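Local structure of branched-chain-amino-acid aminotransferase (Pseudomonas sp. UW4, 6JIF) at residues Glu79-Tyr84 against Asp97-Arg102; Leu93-Gln98 against Pro265-Leu270. The protein catalyses the pyridoxal-5'-phosphate-dependent transfer of amino groups between branched-chain amino acids and 2-oxo acids. All blocks are in the same frame, centred on the assembly; numbering follows the deposited sequence.

Interaction 1 of 2, residues Glu79-Tyr84 against Asp97-Arg102; sequences EGMKAY and DQNALR. With PLP (pyridoxal-5'-phosphate), chain D.
The carboxylate of Glu79 and the guanidinium of Arg102 lie nearly coplanar, 19° apart, and meet side-on in a two-bond salt bridge. Arg102 NE gives an almost straight bond to Glu79 OE2 (2.8 Å), while Arg102 NH2 reaches Glu79 OE1 at 2.7 Å; both oxygens use their syn lone pairs. Glu79 can turn its carboxylate to the helix because its chain bends at chi2 (-60°). Its OE1 is gripped a second time, on the anti side and out of the carboxylate plane, by Asn99 ND2 at 2.7 Å. The Asn99 amide, steeply inclined to that carboxylate, also sends a weak bond from ND2 to Gly80 O. An asparagine suits this place: its short side chain offers two N-H groups, and its flank takes the methyl of Met81, whose CE packs 3.5 Å from Asn99 CG. Locked by Glu79, Arg102 presents another edge to the cofactor, NH1 donating to PLP O2P at 2.7 Å. A water joins Gly80 O to PLP O3P. The buried carboxylate probably balances the arginine's charge and fixes its rotation. This second-shell glutamate behind a first-shell arginine belongs to the phosphate-binding site of a class IV, fold-type IV aminotransferase.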
ATOM      1  N   GLU B  79       3.420   8.204 -11.226  1.00 11.59           N
ATOM      2  CA  GLU B  79       3.150   8.124 -12.653  1.00 11.67           C
ATOM      3  C   GLU B  79       4.435   7.703 -13.380  1.00 16.26           C
ATOM      4  O   GLU B  79       5.531   7.682 -12.819  1.00 15.36           O
ATOM      5  CB  GLU B  79       2.649   9.468 -13.222  1.00 15.83           C
ATOM      6  CG  GLU B  79       1.101   9.681 -13.033  1.00 16.02           C
ATOM      7  CD  GLU B  79       0.294   8.589 -13.723  1.00 17.94           C
ATOM      8  OE1 GLU B  79       0.797   8.049 -14.757  1.00 17.88           O
ATOM      9  OE2 GLU B  79      -0.770   8.199 -13.184  1.00 18.59           O
ATOM     10  N   GLY B  80       4.288   7.434 -14.665  1.00 15.79           N
ATOM     11  CA  GLY B  80       5.452   7.066 -15.494  1.00 16.33           C
ATOM     12  C   GLY B  80       5.190   7.489 -16.923  1.00 17.37           C
ATOM     13  O   GLY B  80       4.133   7.166 -17.482  1.00 14.06           O
ATOM     14  N   MET B  81       6.118   8.231 -17.526  1.00 14.91           N
ATOM     15  CA  MET B  81       5.955   8.643 -18.929  1.00 20.17           C
ATOM     16  C   MET B  81       7.335   8.764 -19.578  1.00 18.02           C
ATOM     17  O   MET B  81       8.354   8.835 -18.890  1.00 20.26           O
ATOM     18  CB  MET B  81       5.212   9.978 -19.053  1.00 17.79           C
ATOM     19  CG  MET B  81       6.124  11.115 -18.588  1.00 21.26           C
ATOM     20  SD  MET B  81       5.248  12.603 -18.237  1.00 30.58           S
ATOM     21  CE  MET B  81       4.384  11.939 -16.822  1.00 22.19           C
ATOM     22  N   LYS B  82       7.376   8.802 -20.908  1.00 15.62           N
ATOM     23  CA  LYS B  82       8.666   8.906 -21.590  1.00 15.99           C
ATOM     24  C   LYS B  82       8.758  10.116 -22.527  1.00 18.15           C
ATOM     25  O   LYS B  82       7.760  10.550 -23.132  1.00 16.09           O
ATOM     26  CB  LYS B  82       8.974   7.639 -22.414  1.00 17.11           C
ATOM     27  CG  LYS B  82       9.456   6.477 -21.564  1.00 20.01           C
ATOM     28  CD  LYS B  82       9.627   5.211 -22.413  1.00 21.52           C
ATOM     29  CE  LYS B  82       9.722   3.968 -21.526  1.00 27.54           C
ATOM     30  NZ  LYS B  82       9.851   2.759 -22.403  1.00 25.44           N
ATOM     31  N   ALA B  83       9.986  10.616 -22.683  1.00 15.96           N
ATOM     32  CA  ALA B  83      10.317  11.574 -23.731  1.00 20.30           C
ATOM     33  C   ALA B  83      11.297  10.893 -24.658  1.00 20.44           C
ATOM     34  O   ALA B  83      12.094  10.083 -24.196  1.00 20.02           O
ATOM     35  CB  ALA B  83      10.935  12.865 -23.183  1.00 18.83           C
ATOM     36  N   TYR B  84      11.167  11.168 -25.956  1.00 20.59           N
ATOM     37  CA  TYR B  84      11.918  10.532 -27.032  1.00 18.21           C
ATOM     38  C   TYR B  84      12.576  11.588 -27.922  1.00 22.90           C
ATOM     39  O   TYR B  84      11.948  12.602 -28.269  1.00 18.67           O
ATOM     40  CB  TYR B  84      10.995   9.673 -27.881  1.00 19.24           C
ATOM     41  CG  TYR B  84      10.175   8.669 -27.132  1.00 21.16           C
ATOM     42  CD1 TYR B  84       8.945   9.026 -26.546  1.00 22.32           C
ATOM     43  CD2 TYR B  84      10.592   7.365 -27.006  1.00 22.71           C
ATOM     44  CE1 TYR B  84       8.180   8.099 -25.862  1.00 25.67           C
ATOM     45  CE2 TYR B  84       9.821   6.434 -26.335  1.00 17.66           C
ATOM     46  CZ  TYR B  84       8.624   6.808 -25.760  1.00 23.72           C
ATOM     47  OH  TYR B  84       7.856   5.899 -25.068  1.00 23.93           O
ATOM     48  N   ASP B  97      -0.600  14.644 -20.516  1.00 17.55           N
ATOM     49  CA  ASP B  97      -1.926  14.989 -20.030  1.00 18.04           C
ATOM     50  C   ASP B  97      -2.635  13.770 -19.455  1.00 17.40           C
ATOM     51  O   ASP B  97      -3.365  13.875 -18.470  1.00 14.51           O
ATOM     52  CB  ASP B  97      -2.732  15.629 -21.153  1.00 15.72           C
ATOM     53  CG  ASP B  97      -3.067  14.660 -22.299  1.00 19.05           C
ATOM     54  OD1 ASP B  97      -2.104  14.023 -22.832  1.00 22.43           O
ATOM     55  OD2 ASP B  97      -4.264  14.632 -22.729  1.00 18.48           O
ATOM     56  N   GLN B  98      -2.452  12.584 -20.068  1.00 18.12           N
ATOM     57  CA  GLN B  98      -3.119  11.380 -19.527  1.00 16.47           C
ATOM     58  C   GLN B  98      -2.545  10.981 -18.177  1.00 13.34           C
ATOM     59  O   GLN B  98      -3.290  10.502 -17.291  1.00 15.42           O
ATOM     60  CB  GLN B  98      -3.013  10.202 -20.518  1.00 15.52           C
ATOM     61  CG  GLN B  98      -3.877  10.404 -21.764  1.00 20.07           C
ATOM     62  CD  GLN B  98      -5.327  10.476 -21.426  1.00 21.00           C
ATOM     63  OE1 GLN B  98      -5.854   9.681 -20.613  1.00 23.82           O
ATOM     64  NE2 GLN B  98      -5.990  11.464 -21.992  1.00 28.06           N
ATOM     65  N   ASN B  99      -1.224  11.145 -17.994  1.00 12.98           N
ATOM     66  CA  ASN B  99      -0.640  10.930 -16.685  1.00 13.44           C
ATOM     67  C   ASN B  99      -1.216  11.895 -15.669  1.00 15.40           C
ATOM     68  O   ASN B  99      -1.493  11.513 -14.531  1.00 14.68           O
ATOM     69  CB  ASN B  99       0.865  11.132 -16.748  1.00 13.95           C
ATOM     70  CG  ASN B  99       1.491  10.118 -17.651  1.00 19.90           C
ATOM     71  OD1 ASN B  99       1.675  10.391 -18.834  1.00 20.20           O
ATOM     72  ND2 ASN B  99       1.714   8.910 -17.142  1.00 18.46           N
ATOM     73  N   ALA B 100      -1.348  13.162 -16.055  1.00 16.15           N
ATOM     74  CA  ALA B 100      -1.919  14.151 -15.135  1.00 18.52           C
ATOM     75  C   ALA B 100      -3.313  13.739 -14.692  1.00 21.03           C
ATOM     76  O   ALA B 100      -3.629  13.798 -13.503  1.00 16.33           O
ATOM     77  CB  ALA B 100      -1.980  15.543 -15.759  1.00 14.13           C
ATOM     78  N   LEU B 101      -4.153  13.307 -15.635  1.00 13.53           N
ATOM     79  CA  LEU B 101      -5.523  12.923 -15.285  1.00 13.84           C
ATOM     80  C   LEU B 101      -5.520  11.735 -14.323  1.00 16.11           C
ATOM     81  O   LEU B 101      -6.236  11.704 -13.308  1.00 16.66           O
ATOM     82  CB  LEU B 101      -6.324  12.585 -16.557  1.00 14.37           C
ATOM     83  CG  LEU B 101      -6.664  13.808 -17.436  1.00 26.87           C
ATOM     84  CD1 LEU B 101      -7.015  13.468 -18.931  1.00 25.92           C
ATOM     85  CD2 LEU B 101      -7.794  14.670 -16.820  1.00 22.08           C
ATOM     86  N   ARG B 102      -4.706  10.728 -14.638  1.00 14.86           N
ATOM     87  CA  ARG B 102      -4.690   9.560 -13.781  1.00 13.46           C
ATOM     88  C   ARG B 102      -4.164   9.902 -12.402  1.00 16.24           C
ATOM     89  O   ARG B 102      -4.642   9.366 -11.400  1.00 16.49           O
ATOM     90  CB  ARG B 102      -3.869   8.416 -14.393  1.00 13.51           C
ATOM     91  CG  ARG B 102      -4.034   7.131 -13.551  1.00 14.14           C
ATOM     92  CD  ARG B 102      -3.462   5.908 -14.379  1.00 12.79           C
ATOM     93  NE  ARG B 102      -2.021   6.114 -14.625  1.00 13.57           N
ATOM     94  CZ  ARG B 102      -1.295   5.419 -15.503  1.00 17.98           C
ATOM     95  NH1 ARG B 102      -1.894   4.505 -16.224  1.00 19.47           N
ATOM     96  NH2 ARG B 102       0.018   5.639 -15.631  1.00 15.91           N
TER
HETATM   97  N1  PLP D 401      -1.105  -2.393 -14.995  1.00 18.12           N
HETATM   98  C2  PLP D 401      -0.677  -2.052 -13.747  1.00 21.86           C
HETATM   99  C2A PLP D 401      -1.115  -2.932 -12.620  1.00 21.89           C
HETATM  100  C3  PLP D 401       0.081  -0.898 -13.545  1.00 26.89           C
HETATM  101  O3  PLP D 401       0.453  -0.546 -12.273  1.00 27.39           O
HETATM  102  C4  PLP D 401       0.454  -0.099 -14.657  1.00 26.24           C
HETATM  103  C4A PLP D 401       1.101   1.261 -14.470  1.00 21.50           C
HETATM  104  C5  PLP D 401       0.002  -0.513 -15.925  1.00 21.81           C
HETATM  105  C6  PLP D 401      -0.771  -1.628 -16.055  1.00 23.87           C
HETATM  106  C5A PLP D 401       0.358   0.162 -17.212  1.00 22.42           C
HETATM  107  O4P PLP D 401       0.029   1.499 -17.183  1.00 20.87           O
HETATM  108  P   PLP D 401       0.709   2.472 -18.249  1.00 18.33           P
HETATM  109  O1P PLP D 401       0.465   1.949 -19.644  1.00 17.61           O
HETATM  110  O2P PLP D 401      -0.063   3.778 -18.013  1.00 15.20           O
HETATM  111  O3P PLP D 401       2.212   2.595 -18.017  1.00 20.47           O
HETATM  112  O   HOH W   1       3.031   4.843 -16.387  1.00 19.60           O

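Interaction 2 of 2, residues Leu93-Gln98 against Pro265-Leu270; sequences LFRPDQ and PGITRL. With PLP (pyridoxal-5'-phosphate), chain D.
Ile267 packs against Gln98 where helix 267-278 begins, its first turn forming part of the phosphate-binding cup of this fold-type IV aminotransferase. Ile267 has the most surface buried here. Its chi1 (-63°) points CG1 at Gln98 CB, 3.8 Å away, and the extended chi2 takes CD1 on to Gln98 C. A branched aliphatic chain suits the spot, packing between two helix starts while its backbone serves the cofactor. Gln98 CG lies over one face of the Arg95 guanidinium, and the bend at chi2 (-63°) then brings the amide end to Leu270, with OE1 3.6 Å from Leu270 CD2. Leu270 crosses both polar chains at about a right angle, and this methyl also touches Arg95 NH1 at 3.8 Å. The long arginine can meet the leucine methyl with its guanidinium and still reach Glu274 in a salt bridge and Ser271 OG in a hydrogen bond; Trp355 adds a cation-pi contact. Gly266, at the N-cap, has no side chain, which lets its CA come within 3.5 Å of PLP O4P. Beyond it the amides turn to the anion: Ile267 N donates to PLP O2P at 2.8 Å and Thr268 N to PLP O1P at 2.9 Å, joined by Thr268 OG1.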
ATOM      1  N   LEU B  93       7.409  14.416 -25.800  1.00 15.86           N
ATOM      2  CA  LEU B  93       6.941  13.896 -24.523  1.00 15.20           C
ATOM      3  C   LEU B  93       5.572  13.254 -24.761  1.00 18.68           C
ATOM      4  O   LEU B  93       4.643  13.940 -25.179  1.00 18.16           O
ATOM      5  CB  LEU B  93       6.864  15.063 -23.536  1.00 20.85           C
ATOM      6  CG  LEU B  93       6.383  14.845 -22.127  1.00 16.80           C
ATOM      7  CD1 LEU B  93       7.381  13.905 -21.483  1.00 21.86           C
ATOM      8  CD2 LEU B  93       6.367  16.186 -21.406  1.00 16.05           C
ATOM      9  N   PHE B  94       5.413  11.967 -24.428  1.00 14.78           N
ATOM     10  CA  PHE B  94       4.247  11.187 -24.882  1.00 14.87           C
ATOM     11  C   PHE B  94       3.085  11.243 -23.877  1.00 17.99           C
ATOM     12  O   PHE B  94       3.175  10.666 -22.794  1.00 16.01           O
ATOM     13  CB  PHE B  94       4.672   9.730 -25.141  1.00 15.01           C
ATOM     14  CG  PHE B  94       3.570   8.866 -25.715  1.00 15.33           C
ATOM     15  CD1 PHE B  94       3.187   8.980 -27.054  1.00 16.00           C
ATOM     16  CD2 PHE B  94       2.900   7.949 -24.898  1.00 22.07           C
ATOM     17  CE1 PHE B  94       2.184   8.187 -27.599  1.00 16.58           C
ATOM     18  CE2 PHE B  94       1.863   7.151 -25.434  1.00 17.26           C
ATOM     19  CZ  PHE B  94       1.520   7.252 -26.768  1.00 18.85           C
ATOM     20  N   ARG B  95       1.946  11.887 -24.292  1.00 16.64           N
ATOM     21  CA  ARG B  95       0.653  11.888 -23.587  1.00 14.61           C
ATOM     22  C   ARG B  95       0.750  12.261 -22.106  1.00 14.07           C
ATOM     23  O   ARG B  95       0.093  11.630 -21.266  1.00 18.14           O
ATOM     24  CB  ARG B  95      -0.025  10.524 -23.755  1.00 14.72           C
ATOM     25  CG  ARG B  95      -0.233  10.203 -25.261  1.00 15.45           C
ATOM     26  CD  ARG B  95      -1.336   9.206 -25.436  1.00 15.81           C
ATOM     27  NE  ARG B  95      -2.668   9.790 -25.365  1.00 16.89           N
ATOM     28  CZ  ARG B  95      -3.794   9.082 -25.457  1.00 16.57           C
ATOM     29  NH1 ARG B  95      -3.763   7.746 -25.653  1.00 16.81           N
ATOM     30  NH2 ARG B  95      -4.957   9.716 -25.455  1.00 17.08           N
ATOM     31  N   PRO B  96       1.517  13.285 -21.740  1.00 16.14           N
ATOM     32  CA  PRO B  96       1.617  13.617 -20.318  1.00 17.03           C
ATOM     33  C   PRO B  96       0.300  14.092 -19.704  1.00 18.05           C
ATOM     34  O   PRO B  96       0.114  13.963 -18.487  1.00 16.47           O
ATOM     35  CB  PRO B  96       2.662  14.733 -20.296  1.00 14.86           C
ATOM     36  CG  PRO B  96       2.570  15.352 -21.602  1.00 14.61           C
ATOM     37  CD  PRO B  96       2.301  14.223 -22.582  1.00 14.41           C
ATOM     38  N   ASP B  97      -0.600  14.644 -20.516  1.00 17.55           N
ATOM     39  CA  ASP B  97      -1.926  14.989 -20.030  1.00 18.04           C
ATOM     40  C   ASP B  97      -2.635  13.770 -19.455  1.00 17.40           C
ATOM     41  O   ASP B  97      -3.365  13.875 -18.470  1.00 14.51           O
ATOM     42  CB  ASP B  97      -2.732  15.629 -21.153  1.00 15.72           C
ATOM     43  CG  ASP B  97      -3.067  14.660 -22.299  1.00 19.05           C
ATOM     44  OD1 ASP B  97      -2.104  14.023 -22.832  1.00 22.43           O
ATOM     45  OD2 ASP B  97      -4.264  14.632 -22.729  1.00 18.48           O
ATOM     46  N   GLN B  98      -2.452  12.584 -20.068  1.00 18.12           N
ATOM     47  CA  GLN B  98      -3.119  11.380 -19.527  1.00 16.47           C
ATOM     48  C   GLN B  98      -2.545  10.981 -18.177  1.00 13.34           C
ATOM     49  O   GLN B  98      -3.290  10.502 -17.291  1.00 15.42           O
ATOM     50  CB  GLN B  98      -3.013  10.202 -20.518  1.00 15.52           C
ATOM     51  CG  GLN B  98      -3.877  10.404 -21.764  1.00 20.07           C
ATOM     52  CD  GLN B  98      -5.327  10.476 -21.426  1.00 21.00           C
ATOM     53  OE1 GLN B  98      -5.854   9.681 -20.613  1.00 23.82           O
ATOM     54  NE2 GLN B  98      -5.990  11.464 -21.992  1.00 28.06           N
ATOM     55  N   PRO B 265      -6.154   1.436 -15.273  1.00 13.78           N
ATOM     56  CA  PRO B 265      -6.411   1.913 -16.637  1.00 17.33           C
ATOM     57  C   PRO B 265      -5.152   2.477 -17.283  1.00 14.72           C
ATOM     58  O   PRO B 265      -4.796   3.624 -17.035  1.00 14.45           O
ATOM     59  CB  PRO B 265      -7.477   3.011 -16.449  1.00 19.41           C
ATOM     60  CG  PRO B 265      -7.419   3.330 -14.995  1.00 20.60           C
ATOM     61  CD  PRO B 265      -6.925   2.172 -14.255  1.00 18.14           C
ATOM     62  N   GLY B 266      -4.429   1.646 -18.029  1.00 13.64           N
ATOM     63  CA  GLY B 266      -3.124   2.053 -18.511  1.00 17.27           C
ATOM     64  C   GLY B 266      -3.220   2.997 -19.687  1.00 16.09           C
ATOM     65  O   GLY B 266      -4.166   2.938 -20.479  1.00 13.78           O
ATOM     66  N   ILE B 267      -2.223   3.881 -19.783  1.00 14.01           N
ATOM     67  CA  ILE B 267      -2.130   4.815 -20.924  1.00 13.50           C
ATOM     68  C   ILE B 267      -1.617   4.111 -22.192  1.00 15.70           C
ATOM     69  O   ILE B 267      -2.057   4.416 -23.299  1.00 13.88           O
ATOM     70  CB  ILE B 267      -1.230   5.994 -20.522  1.00 15.35           C
ATOM     71  CG1 ILE B 267      -1.893   6.761 -19.338  1.00 20.54           C
ATOM     72  CG2 ILE B 267      -1.011   7.002 -21.681  1.00 14.33           C
ATOM     73  CD1 ILE B 267      -0.905   7.646 -18.606  1.00 23.88           C
ATOM     74  N   THR B 268      -0.705   3.150 -22.049  1.00 16.86           N
ATOM     75  CA  THR B 268      -0.316   2.364 -23.218  1.00 15.50           C
ATOM     76  C   THR B 268      -1.508   1.608 -23.748  1.00 15.06           C
ATOM     77  O   THR B 268      -1.767   1.628 -24.950  1.00 13.28           O
ATOM     78  CB  THR B 268       0.835   1.429 -22.865  1.00 13.40           C
ATOM     79  OG1 THR B 268       1.819   2.159 -22.104  1.00 15.32           O
ATOM     80  CG2 THR B 268       1.487   0.781 -24.159  1.00 15.68           C
ATOM     81  N   ARG B 269      -2.303   0.998 -22.859  1.00 16.24           N
ATOM     82  CA  ARG B 269      -3.506   0.309 -23.309  1.00 16.18           C
ATOM     83  C   ARG B 269      -4.459   1.244 -24.043  1.00 15.97           C
ATOM     84  O   ARG B 269      -5.010   0.897 -25.093  1.00 15.55           O
ATOM     85  CB  ARG B 269      -4.217  -0.329 -22.106  1.00 13.42           C
ATOM     86  CG  ARG B 269      -5.535  -0.970 -22.486  1.00 16.53           C
ATOM     87  CD  ARG B 269      -6.285  -1.422 -21.191  1.00 19.19           C
ATOM     88  NE  ARG B 269      -7.058  -0.325 -20.628  1.00 22.39           N
ATOM     89  CZ  ARG B 269      -7.735  -0.379 -19.482  1.00 28.29           C
ATOM     90  NH1 ARG B 269      -7.742  -1.489 -18.741  1.00 23.49           N
ATOM     91  NH2 ARG B 269      -8.422   0.675 -19.067  1.00 28.26           N
ATOM     92  N   LEU B 270      -4.710   2.421 -23.470  1.00 12.91           N
ATOM     93  CA  LEU B 270      -5.567   3.400 -24.122  1.00 14.08           C
ATOM     94  C   LEU B 270      -5.026   3.788 -25.493  1.00 17.64           C
ATOM     95  O   LEU B 270      -5.792   3.940 -26.453  1.00 15.59           O
ATOM     96  CB  LEU B 270      -5.671   4.631 -23.225  1.00 14.08           C
ATOM     97  CG  LEU B 270      -6.531   5.760 -23.798  1.00 19.48           C
ATOM     98  CD1 LEU B 270      -7.977   5.301 -23.734  1.00 20.17           C
ATOM     99  CD2 LEU B 270      -6.374   7.076 -22.978  1.00 23.39           C
TER
HETATM  100  N1  PLP D 401      -1.105  -2.393 -14.995  1.00 18.12           N
HETATM  101  C2  PLP D 401      -0.677  -2.052 -13.747  1.00 21.86           C
HETATM  102  C2A PLP D 401      -1.115  -2.932 -12.620  1.00 21.89           C
HETATM  103  C3  PLP D 401       0.081  -0.898 -13.545  1.00 26.89           C
HETATM  104  O3  PLP D 401       0.453  -0.546 -12.273  1.00 27.39           O
HETATM  105  C4  PLP D 401       0.454  -0.099 -14.657  1.00 26.24           C
HETATM  106  C4A PLP D 401       1.101   1.261 -14.470  1.00 21.50           C
HETATM  107  C5  PLP D 401       0.002  -0.513 -15.925  1.00 21.81           C
HETATM  108  C6  PLP D 401      -0.771  -1.628 -16.055  1.00 23.87           C
HETATM  109  C5A PLP D 401       0.358   0.162 -17.212  1.00 22.42           C
HETATM  110  O4P PLP D 401       0.029   1.499 -17.183  1.00 20.87           O
HETATM  111  P   PLP D 401       0.709   2.472 -18.249  1.00 18.33           P
HETATM  112  O1P PLP D 401       0.465   1.949 -19.644  1.00 17.61           O
HETATM  113  O2P PLP D 401      -0.063   3.778 -18.013  1.00 15.20           O
HETATM  114  O3P PLP D 401       2.212   2.595 -18.017  1.00 20.47           O

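Overall arrangement
Helix 96-109 serves both contacts: interaction 1 ties it to strand 76-85, while interaction 2 sets its first turn against helix 267-278. Interaction 1 is buried and mainly polar, built on charge pairing; interaction 2 is only partly buried and rests on van der Waals contact, with Gln98 and Leu270 toward its more exposed side. They join directly where Arg102 NH1 reaches Pro265 O and where Asn99 ND2 packs on Ile267 CD1; Lys82 O and Phe94 N also link the neighbouring strands. Both reach the phosphate oxygen O2P, approached by a guanidinium in interaction 1 and by a helix-start amide in interaction 2, which goes on to O1P through Thr268.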